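Local coordinates for protein GCN5-related N-acetyltransferase (Streptococcus suis, PDB 3G3S) that probably transfers an acetyl group from acetyl-CoA to an amine group of an acceptor substrate, at residues P17-W22 with G184-V189; S143-G148 with S176-Y181; C163-K168 with K202-Q207; G216-W221 with L235-D240. All blocks are in the same frame, centred on the assembly; numbering follows the deposited sequence.

Contact 1: P17-W22 with G184-V189; sequences PETIIW and GIEIEV. With EDO (1,2-ethanediol), chain F.
Glu186, on strand 184-191, reaches across to the first turn of helix 19-26, where Thr19 and Ile20 receive it. Its CG stands anti to the backbone N (chi1 -171°), and the bend at chi2 turns the carboxylate toward Thr19 instead of letting it run straight out. From the root upward, CB lies 3.5 Å from Thr19 OG1. Ile20, whose side chain crosses that of Glu186 at about a right angle, brings CD1 to 4.0 Å from Glu186 CG, while C2 of the bound ethanediol packs on the same methylene. At the tip, Thr19 OG1 donates to OE1 at 2.8 Å, descending from well above the carboxylate plane (63° out of it). Water 1 and water 2 also lie within bonding distance of Glu186 OE1, at 2.5 Å and 2.6 Å, and of Glu18 OE1, though they have too few protons for every acceptor around them. The two waters thus sit between carboxylates whose OE1 atoms are 4.1 Å apart, Glu18 and Glu186, with planes turned 54° from each other. They also accept backbone N-H groups of the helix start, water 1 from Ile20 N and water 2 from Thr19 N, which links the acidic pair to the residues just after the N-cap, Glu18. The other oxygen, Glu186 OE2, is held by Ser220 OG, on the adjacent strand. A buried, hydrated carboxylate is thus fixed on strand 184-191, beside its parallel neighbour 218-223, the two strands between which GNAT-fold enzymes characteristically form their active-site cleft.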
# COMPACT_ATOMS: atom_id res chain seq x y z
N PRO A 17 15.08 -1.63 6.05
CA PRO A 17 14.09 -0.84 6.74
C PRO A 17 14.27 0.71 6.70
O PRO A 17 14.30 1.36 7.74
CB PRO A 17 14.19 -1.39 8.18
CG PRO A 17 15.62 -1.62 8.38
CD PRO A 17 16.11 -2.14 6.97
N GLU A 18 14.41 1.28 5.50
CA GLU A 18 14.43 2.71 5.33
C GLU A 18 13.08 3.13 4.76
O GLU A 18 12.70 2.71 3.67
CB GLU A 18 15.57 3.13 4.41
CG GLU A 18 16.92 3.03 5.08
CD GLU A 18 17.20 4.12 6.09
OE1 GLU A 18 16.34 4.99 6.33
OE2 GLU A 18 18.35 4.14 6.60
N THR A 19 12.35 3.99 5.47
CA THR A 19 10.97 4.25 5.09
C THR A 19 10.80 4.96 3.75
O THR A 19 9.77 4.83 3.14
CB THR A 19 10.15 4.98 6.20
OG1 THR A 19 10.39 6.38 6.18
CG2 THR A 19 10.44 4.35 7.61
N ILE A 20 11.82 5.67 3.29
CA ILE A 20 11.73 6.36 1.99
C ILE A 20 11.76 5.29 0.90
O ILE A 20 11.17 5.47 -0.19
CB ILE A 20 12.86 7.38 1.84
CG1 ILE A 20 12.63 8.57 2.77
CG2 ILE A 20 13.00 7.86 0.33
CD1 ILE A 20 13.87 9.39 3.06
N ILE A 21 12.47 4.19 1.14
CA ILE A 21 12.40 3.08 0.17
C ILE A 21 10.95 2.57 0.19
O ILE A 21 10.32 2.33 -0.82
CB ILE A 21 13.38 1.91 0.44
CG1 ILE A 21 14.83 2.37 0.53
CG2 ILE A 21 13.20 0.79 -0.66
CD1 ILE A 21 15.79 1.28 1.02
N TRP A 22 10.38 2.40 1.39
CA TRP A 22 8.98 2.00 1.47
C TRP A 22 8.06 2.98 0.73
O TRP A 22 7.15 2.56 -0.01
CB TRP A 22 8.51 1.86 2.95
CG TRP A 22 9.36 0.99 3.78
CD1 TRP A 22 10.28 0.07 3.37
CD2 TRP A 22 9.29 0.86 5.22
NE1 TRP A 22 10.83 -0.57 4.46
CE2 TRP A 22 10.22 -0.12 5.60
CE3 TRP A 22 8.56 1.51 6.20
CZ2 TRP A 22 10.43 -0.47 6.92
CZ3 TRP A 22 8.77 1.16 7.52
CH2 TRP A 22 9.69 0.17 7.86
N GLY A 184 3.32 5.72 8.41
CA GLY A 184 4.13 6.65 9.16
C GLY A 184 4.76 7.72 8.32
O GLY A 184 4.34 7.93 7.19
N ILE A 185 5.75 8.39 8.91
CA ILE A 185 6.52 9.45 8.25
C ILE A 185 8.03 9.31 8.57
O ILE A 185 8.43 8.59 9.50
CB ILE A 185 6.07 10.89 8.63
CG1 ILE A 185 6.29 11.13 10.15
CG2 ILE A 185 4.63 11.13 8.21
CD1 ILE A 185 6.19 12.59 10.60
N GLU A 186 8.84 9.99 7.77
CA GLU A 186 10.28 10.06 7.96
C GLU A 186 10.54 11.48 8.40
O GLU A 186 10.20 12.43 7.69
CB GLU A 186 11.00 9.75 6.65
CG GLU A 186 12.49 9.60 6.82
CD GLU A 186 12.87 8.31 7.50
OE1 GLU A 186 12.93 7.25 6.84
OE2 GLU A 186 13.13 8.38 8.71
N ILE A 187 11.12 11.63 9.60
CA ILE A 187 11.27 12.93 10.18
C ILE A 187 12.45 13.74 9.67
O ILE A 187 13.52 13.22 9.37
CB ILE A 187 11.37 12.83 11.75
CG1 ILE A 187 10.07 12.31 12.29
CG2 ILE A 187 11.76 14.21 12.37
CD1 ILE A 187 10.03 12.25 13.85
N GLU A 188 12.19 15.03 9.54
CA GLU A 188 13.16 16.04 9.18
C GLU A 188 13.05 17.04 10.31
O GLU A 188 11.95 17.50 10.58
CB GLU A 188 12.72 16.73 7.91
CG GLU A 188 13.48 18.00 7.54
CD GLU A 188 14.90 17.77 7.05
OE1 GLU A 188 15.31 16.63 6.77
OE2 GLU A 188 15.61 18.78 6.91
N VAL A 189 14.18 17.37 10.92
CA VAL A 189 14.24 18.39 11.94
C VAL A 189 15.27 19.43 11.50
O VAL A 189 16.38 19.07 11.03
CB VAL A 189 14.64 17.82 13.31
CG1 VAL A 189 14.65 18.92 14.33
CG2 VAL A 189 13.67 16.72 13.73
C1 EDO F . 15.23 13.01 5.82
O1 EDO F . 15.96 13.88 6.69
C2 EDO F . 15.71 11.57 5.95
O2 EDO F . 16.35 11.37 7.22
O HOH W 1 14.31 6.53 4.91
O HOH W 2 13.91 5.18 8.05

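Contact 2: S143-G148 with S176-Y181; sequences SRDLVG and SSYASY
Ser176 turns its OG anti to the backbone N (chi1 -178°), pointing it at the carbonyl of Leu146, while Tyr178 in the same trans setting carries its ring over to Asp145. The contact seats the loop between helices 131-139 and 153-159 on strand 170-181 of the GNAT sheet, just where that strand turns a corner at Tyr178. Ser176 OG donates to Leu146 O in a short bond of 2.5 Å; it arrives at a C=O...O angle of 139°, tilted 30° from the carbonyl plane. Leu161 O also lies within bonding distance, so the single hydroxyl proton has two candidate acceptors. Beside the bond, Leu146 lays its CD2 methyl 3.8 Å from Ser176 CB, so a polar tie and an apolar touch share one serine. The loop bends back in a tight turn, in which Arg144 O takes both Val147 N and Gly148 N. Farther along, Asp145 CB sits 4.2 Å from Tyr178 CE1, and the tyrosine hydroxyl is anchored by Ser51 OG. A water stitches the two backbones together as well: water 3 donates to Asp145 O at 2.9 Å and, weakly, to Ser177 O at 3.3 Å.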
# COMPACT_ATOMS: atom_id res chain seq x y z
N SER A 143 14.80 25.78 5.93
CA SER A 143 13.54 25.12 6.34
C SER A 143 12.78 24.41 5.22
O SER A 143 11.82 23.69 5.47
CB SER A 143 12.62 26.17 6.97
OG SER A 143 12.40 27.23 6.07
N ARG A 144 13.22 24.55 3.99
CA ARG A 144 12.40 24.06 2.90
C ARG A 144 12.14 22.57 2.87
O ARG A 144 11.07 22.17 2.45
CB ARG A 144 12.95 24.56 1.56
CG ARG A 144 14.25 24.06 1.14
CD ARG A 144 14.60 24.67 -0.21
NE ARG A 144 15.74 23.99 -0.83
CZ ARG A 144 16.17 24.22 -2.07
NH1 ARG A 144 15.60 25.13 -2.87
NH2 ARG A 144 17.22 23.53 -2.52
N ASP A 145 13.09 21.75 3.33
CA ASP A 145 12.86 20.30 3.37
C ASP A 145 11.79 19.87 4.37
O ASP A 145 11.38 18.71 4.37
CB ASP A 145 14.16 19.57 3.66
CG ASP A 145 15.14 19.65 2.52
OD1 ASP A 145 14.71 19.93 1.38
OD2 ASP A 145 16.34 19.41 2.77
N LEU A 146 11.35 20.78 5.23
CA LEU A 146 10.26 20.45 6.15
C LEU A 146 8.96 20.10 5.37
O LEU A 146 8.17 19.26 5.81
CB LEU A 146 10.01 21.60 7.11
CG LEU A 146 11.12 21.87 8.13
CD1 LEU A 146 10.78 23.08 8.99
CD2 LEU A 146 11.38 20.63 8.98
N VAL A 147 8.76 20.75 4.22
CA VAL A 147 7.58 20.57 3.39
C VAL A 147 7.83 20.43 1.89
O VAL A 147 6.92 20.01 1.18
CB VAL A 147 6.63 21.78 3.54
CG1 VAL A 147 6.35 22.05 5.01
CG2 VAL A 147 7.20 23.03 2.88
N GLY A 148 9.03 20.76 1.44
CA GLY A 148 9.35 20.83 -0.00
C GLY A 148 9.34 19.57 -0.83
O GLY A 148 9.41 19.65 -2.06
N SER A 176 9.22 18.02 10.83
CA SER A 176 8.16 17.72 9.86
C SER A 176 8.43 16.46 9.07
O SER A 176 9.48 15.84 9.19
CB SER A 176 7.97 18.92 8.91
OG SER A 176 6.93 18.73 7.97
N SER A 177 7.44 16.07 8.28
CA SER A 177 7.55 14.88 7.49
C SER A 177 8.33 15.16 6.21
O SER A 177 7.85 15.88 5.36
CB SER A 177 6.16 14.39 7.14
OG SER A 177 5.39 15.43 6.60
N TYR A 178 9.54 14.61 6.12
CA TYR A 178 10.32 14.68 4.87
C TYR A 178 9.65 13.81 3.78
O TYR A 178 9.70 14.09 2.54
CB TYR A 178 11.71 14.13 5.15
CG TYR A 178 12.69 14.23 3.97
CD1 TYR A 178 13.45 15.40 3.77
CD2 TYR A 178 12.89 13.17 3.12
CE1 TYR A 178 14.37 15.49 2.71
CE2 TYR A 178 13.81 13.26 2.05
CZ TYR A 178 14.54 14.41 1.86
OH TYR A 178 15.44 14.48 0.81
N ALA A 179 9.04 12.73 4.28
CA ALA A 179 8.28 11.77 3.51
C ALA A 179 7.26 11.09 4.44
O ALA A 179 7.33 11.16 5.69
CB ALA A 179 9.21 10.73 2.88
N SER A 180 6.33 10.43 3.77
CA SER A 180 5.22 9.68 4.35
C SER A 180 5.11 8.33 3.68
O SER A 180 5.34 8.21 2.46
CB SER A 180 3.90 10.40 4.06
OG SER A 180 3.92 11.72 4.47
N TYR A 181 4.73 7.32 4.46
CA TYR A 181 4.42 6.01 3.90
C TYR A 181 3.10 5.58 4.55
O TYR A 181 2.56 6.31 5.37
CB TYR A 181 5.55 5.01 4.08
CG TYR A 181 5.87 4.64 5.50
CD1 TYR A 181 6.60 5.50 6.31
CD2 TYR A 181 5.45 3.43 6.05
CE1 TYR A 181 6.88 5.18 7.64
CE2 TYR A 181 5.73 3.10 7.37
CZ TYR A 181 6.46 3.98 8.15
OH TYR A 181 6.76 3.66 9.47
O HOH W 3 9.16 17.62 2.87

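Contact 3: C163-K168 with K202-Q207; sequences CVILHK and KACAAQ
Strand 163-167 and helix 202-207 run roughly antiparallel, their directions 147° apart and their axes 8.3 Å apart at closest approach, the CA atoms of Cys163 and Cys204 being the closest pair (6.4 Å). This is helix-on-sheet packing of the alpha/beta GNAT fold: helix 200-214 lies over one face of the sheet near its edge, and also touches the neighbouring strand 170-181 through Cys204. Two residues of strand 163-167, Cys163 and Ile165, aim their side chains at the helix from the same face, and the interaction between them and it is mainly apolar packing. Cys163 holds SG between its backbone N and carbonyl carbon (chi1 70°), which brings the sulfur against Cys204 and Gln207, one helical turn apart. There SG meets Cys204 CB at 4.0 Å, and also the aliphatic part of Gln207, whose CG stands 3.9 Å from the sulfur; the carbonyl oxygen Cys204 O is 3.5 Å from SG. Gln207 presents that methylene because its CG is anti to the backbone N (chi1 180°), and it also packs on Met126 of the edge strand 125-128. Leu120 and Phe124 close in on Ile165 from a loop, while Leu116 of helix 110-118 covers Ala206. Ile165 touches the helix with one methyl, its CD1 lying 4.2 Å from Ala203 CB and 4.1 Å from Cys204 CB.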
# COMPACT_ATOMS: atom_id res chain seq x y z
N CYS A 163 5.36 20.47 12.45
CA CYS A 163 5.19 21.61 13.32
C CYS A 163 6.46 22.47 13.40
O CYS A 163 7.58 21.99 13.17
CB CYS A 163 4.71 21.17 14.70
SG CYS A 163 5.89 20.36 15.60
N VAL A 164 6.26 23.74 13.71
CA VAL A 164 7.29 24.75 13.75
C VAL A 164 7.25 25.56 15.02
O VAL A 164 6.23 25.63 15.68
CB VAL A 164 7.13 25.71 12.55
CG1 VAL A 164 7.39 24.97 11.29
CG2 VAL A 164 5.75 26.33 12.51
N ILE A 165 8.39 26.15 15.34
CA ILE A 165 8.54 27.02 16.49
C ILE A 165 8.77 28.43 15.93
O ILE A 165 9.56 28.63 15.00
CB ILE A 165 9.68 26.56 17.42
CG1 ILE A 165 9.21 25.38 18.28
CG2 ILE A 165 10.12 27.71 18.34
CD1 ILE A 165 10.35 24.65 18.98
N LEU A 166 8.02 29.39 16.44
CA LEU A 166 8.15 30.77 16.02
C LEU A 166 8.74 31.63 17.13
O LEU A 166 8.53 31.37 18.30
CB LEU A 166 6.79 31.35 15.63
CG LEU A 166 6.10 31.07 14.30
CD1 LEU A 166 6.08 29.61 13.98
CD2 LEU A 166 4.70 31.62 14.39
N HIS A 167 9.48 32.66 16.75
CA HIS A 167 10.00 33.60 17.74
C HIS A 167 10.04 34.95 17.08
O HIS A 167 10.55 35.06 15.98
CB HIS A 167 11.38 33.18 18.17
CG HIS A 167 11.93 33.99 19.29
ND1 HIS A 167 13.00 34.83 19.14
CD2 HIS A 167 11.55 34.08 20.58
CE1 HIS A 167 13.27 35.40 20.30
NE2 HIS A 167 12.40 34.96 21.19
N LYS A 168 9.48 35.97 17.73
CA LYS A 168 9.41 37.32 17.13
C LYS A 168 8.76 37.27 15.75
O LYS A 168 9.15 37.99 14.84
CB LYS A 168 10.79 37.97 17.01
CG LYS A 168 11.60 38.03 18.31
CD LYS A 168 10.85 38.76 19.41
CE LYS A 168 11.80 39.26 20.50
NZ LYS A 168 12.65 40.43 20.04
N LYS A 202 14.46 19.51 19.77
CA LYS A 202 13.99 18.50 20.71
C LYS A 202 12.52 18.72 21.07
O LYS A 202 11.74 17.79 21.13
CB LYS A 202 14.91 18.61 21.92
CG LYS A 202 14.81 17.59 23.00
CD LYS A 202 15.85 17.91 24.13
CE LYS A 202 15.50 19.19 24.94
NZ LYS A 202 16.63 19.76 25.77
N ALA A 203 12.14 19.98 21.27
CA ALA A 203 10.76 20.31 21.58
C ALA A 203 9.83 20.06 20.39
O ALA A 203 8.75 19.50 20.58
CB ALA A 203 10.66 21.78 22.04
N CYS A 204 10.20 20.49 19.19
CA CYS A 204 9.32 20.26 18.04
C CYS A 204 9.34 18.80 17.59
O CYS A 204 8.36 18.33 17.03
CB CYS A 204 9.63 21.23 16.87
SG CYS A 204 11.34 21.36 16.36
N ALA A 205 10.46 18.10 17.80
CA ALA A 205 10.55 16.68 17.49
C ALA A 205 9.64 15.94 18.45
O ALA A 205 8.85 15.11 18.03
CB ALA A 205 11.96 16.19 17.63
N ALA A 206 9.71 16.31 19.73
CA ALA A 206 8.85 15.65 20.71
C ALA A 206 7.39 15.82 20.34
O ALA A 206 6.64 14.85 20.34
CB ALA A 206 9.13 16.17 22.15
N GLN A 207 6.99 17.04 20.00
CA GLN A 207 5.60 17.33 19.62
C GLN A 207 5.16 16.55 18.40
O GLN A 207 4.06 16.01 18.36
CB GLN A 207 5.46 18.82 19.32
CG GLN A 207 4.07 19.34 18.89
CD GLN A 207 3.12 19.46 20.06
OE1 GLN A 207 2.69 18.46 20.62
NE2 GLN A 207 2.77 20.69 20.41

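Contact 4: G216-W221 with L235-D240; sequences GLYPSW and LGYELD
Tyr237 OH donates to Pro219 O in a short bond of 2.5 Å, the tyrosine hydroxyl meeting the backbone oxygen of strand 218-223 from above the carbonyl plane, 47° out of it. The phenol ring carrying that hydroxyl is fixed by carbon as well. Over one face sits Trp221 CB, 3.7 Å from the ring centroid and almost exactly on the normal, a CH-pi contact. At the ring edge, Tyr218 OH lies in plane, 3.8 Å from Tyr237 CE1, and is itself bonded to Thr106 OG1. Trp221 departs with its CG anti to the backbone N (chi1 -163°), and its side chain crosses that of Tyr237 at about a right angle, the five-membered ring oblique to the phenol at 43° and CE3 3.8 Å from Tyr237 CE2. Its far end reaches Leu235, whose CD1 methyl is 3.6 Å from Trp221 CZ3, and Ser228 OG holds NE1. Phe108 adds an edge-to-face partner for Tyr237. Leu235 precedes Gly236, which closes helix 226-235 in a Schellman motif. The cluster ties strand 218-223 to the end of helix 226-235 and the turn into strand 239-248, a beta-alpha-beta crossover of the GNAT sheet whose parallel strands are separated by strand 94-102.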
# COMPACT_ATOMS: atom_id res chain seq x y z
N GLY A 216 -1.73 7.23 15.20
CA GLY A 216 -1.34 5.87 14.83
C GLY A 216 -0.24 5.75 13.78
O GLY A 216 -0.06 4.69 13.20
N LEU A 217 0.51 6.82 13.56
CA LEU A 217 1.60 6.84 12.60
C LEU A 217 2.92 6.56 13.30
O LEU A 217 3.10 6.97 14.45
CB LEU A 217 1.67 8.21 11.94
CG LEU A 217 0.40 8.65 11.22
CD1 LEU A 217 0.52 10.08 10.77
CD2 LEU A 217 0.11 7.72 10.07
N TYR A 218 3.82 5.82 12.66
CA TYR A 218 5.14 5.61 13.23
C TYR A 218 6.03 6.77 12.79
O TYR A 218 6.13 7.05 11.58
CB TYR A 218 5.79 4.30 12.79
CG TYR A 218 7.19 4.19 13.31
CD1 TYR A 218 7.43 3.99 14.66
CD2 TYR A 218 8.31 4.34 12.47
CE1 TYR A 218 8.71 3.92 15.17
CE2 TYR A 218 9.60 4.26 12.98
CZ TYR A 218 9.79 4.04 14.35
OH TYR A 218 11.04 3.96 14.89
N PRO A 219 6.63 7.50 13.76
CA PRO A 219 7.56 8.58 13.44
C PRO A 219 8.98 8.05 13.31
O PRO A 219 9.65 7.75 14.29
CB PRO A 219 7.42 9.51 14.65
CG PRO A 219 7.05 8.61 15.77
CD PRO A 219 6.39 7.40 15.22
N SER A 220 9.43 7.89 12.07
CA SER A 220 10.79 7.37 11.84
C SER A 220 11.90 8.40 11.93
O SER A 220 11.71 9.56 11.51
CB SER A 220 10.88 6.77 10.42
OG SER A 220 12.19 6.38 10.12
N TRP A 221 13.06 7.96 12.41
CA TRP A 221 14.25 8.81 12.45
C TRP A 221 15.43 8.11 11.77
O TRP A 221 15.74 6.95 12.06
CB TRP A 221 14.64 9.12 13.89
CG TRP A 221 15.58 10.26 14.08
CD1 TRP A 221 16.92 10.29 13.82
CD2 TRP A 221 15.27 11.53 14.65
NE1 TRP A 221 17.46 11.49 14.16
CE2 TRP A 221 16.48 12.28 14.68
CE3 TRP A 221 14.09 12.11 15.12
CZ2 TRP A 221 16.53 13.59 15.14
CZ3 TRP A 221 14.15 13.43 15.60
CH2 TRP A 221 15.36 14.15 15.60
N LEU A 235 15.15 11.32 22.43
CA LEU A 235 13.72 11.19 22.13
C LEU A 235 13.20 9.77 22.23
O LEU A 235 12.02 9.54 22.08
CB LEU A 235 13.41 11.75 20.74
CG LEU A 235 13.64 13.26 20.59
CD1 LEU A 235 13.62 13.65 19.14
CD2 LEU A 235 12.62 14.08 21.38
N GLY A 236 14.10 8.81 22.43
CA GLY A 236 13.72 7.41 22.63
C GLY A 236 14.18 6.43 21.58
O GLY A 236 14.01 5.24 21.76
N TYR A 237 14.73 6.92 20.47
CA TYR A 237 15.19 6.02 19.43
C TYR A 237 16.46 5.30 19.86
O TYR A 237 17.20 5.79 20.73
CB TYR A 237 15.41 6.79 18.11
CG TYR A 237 14.17 7.45 17.57
CD1 TYR A 237 13.31 6.76 16.73
CD2 TYR A 237 13.87 8.78 17.85
CE1 TYR A 237 12.17 7.34 16.25
CE2 TYR A 237 12.75 9.38 17.32
CZ TYR A 237 11.91 8.67 16.50
OH TYR A 237 10.75 9.23 16.00
N GLU A 238 16.71 4.14 19.29
CA GLU A 238 17.93 3.40 19.55
C GLU A 238 18.61 3.14 18.23
O GLU A 238 17.96 2.86 17.22
CB GLU A 238 17.66 2.08 20.24
CG GLU A 238 17.20 2.27 21.67
CD GLU A 238 16.93 0.96 22.38
OE1 GLU A 238 17.33 -0.10 21.85
OE2 GLU A 238 16.32 1.01 23.48
N LEU A 239 19.93 3.24 18.26
CA LEU A 239 20.76 3.03 17.09
C LEU A 239 20.59 1.61 16.55
O LEU A 239 20.52 0.65 17.33
CB LEU A 239 22.22 3.23 17.45
CG LEU A 239 23.27 2.88 16.39
CD1 LEU A 239 23.27 3.87 15.21
CD2 LEU A 239 24.66 2.84 17.04
N ASP A 240 20.47 1.51 15.22
CA ASP A 240 20.46 0.23 14.52
C ASP A 240 21.91 0.05 14.09
O ASP A 240 22.64 -0.76 14.66
CB ASP A 240 19.48 0.27 13.34
CG ASP A 240 19.52 -1.00 12.47
OD1 ASP A 240 20.25 -1.96 12.83
OD2 ASP A 240 18.80 -1.06 11.44

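All four contacts are built on one mixed sheet. Contact 1 lies about 10 Å, centre to centre, from contact 2 and from contact 4, because strand 184-191 sits between strands 170-181 and 218-223; Ile185 O accepts from Ser220 N at 2.9 Å on one flank and Glu188 O from Ser176 N at 2.8 Å on the other. Contact 3 is about 20 Å from contact 1, yet its helix meets contact 4, Ala205 CB packing 3.4 Å from Leu235 CD1. The acetyl-CoA cleft would be expected, as in other GNAT proteins, between strands 184-191 and 218-223. Probable crystallisation additives lie near three contacts: ethanediol at contacts 1 and 2, cacodylate about 3 Å from the Trp221 side chain.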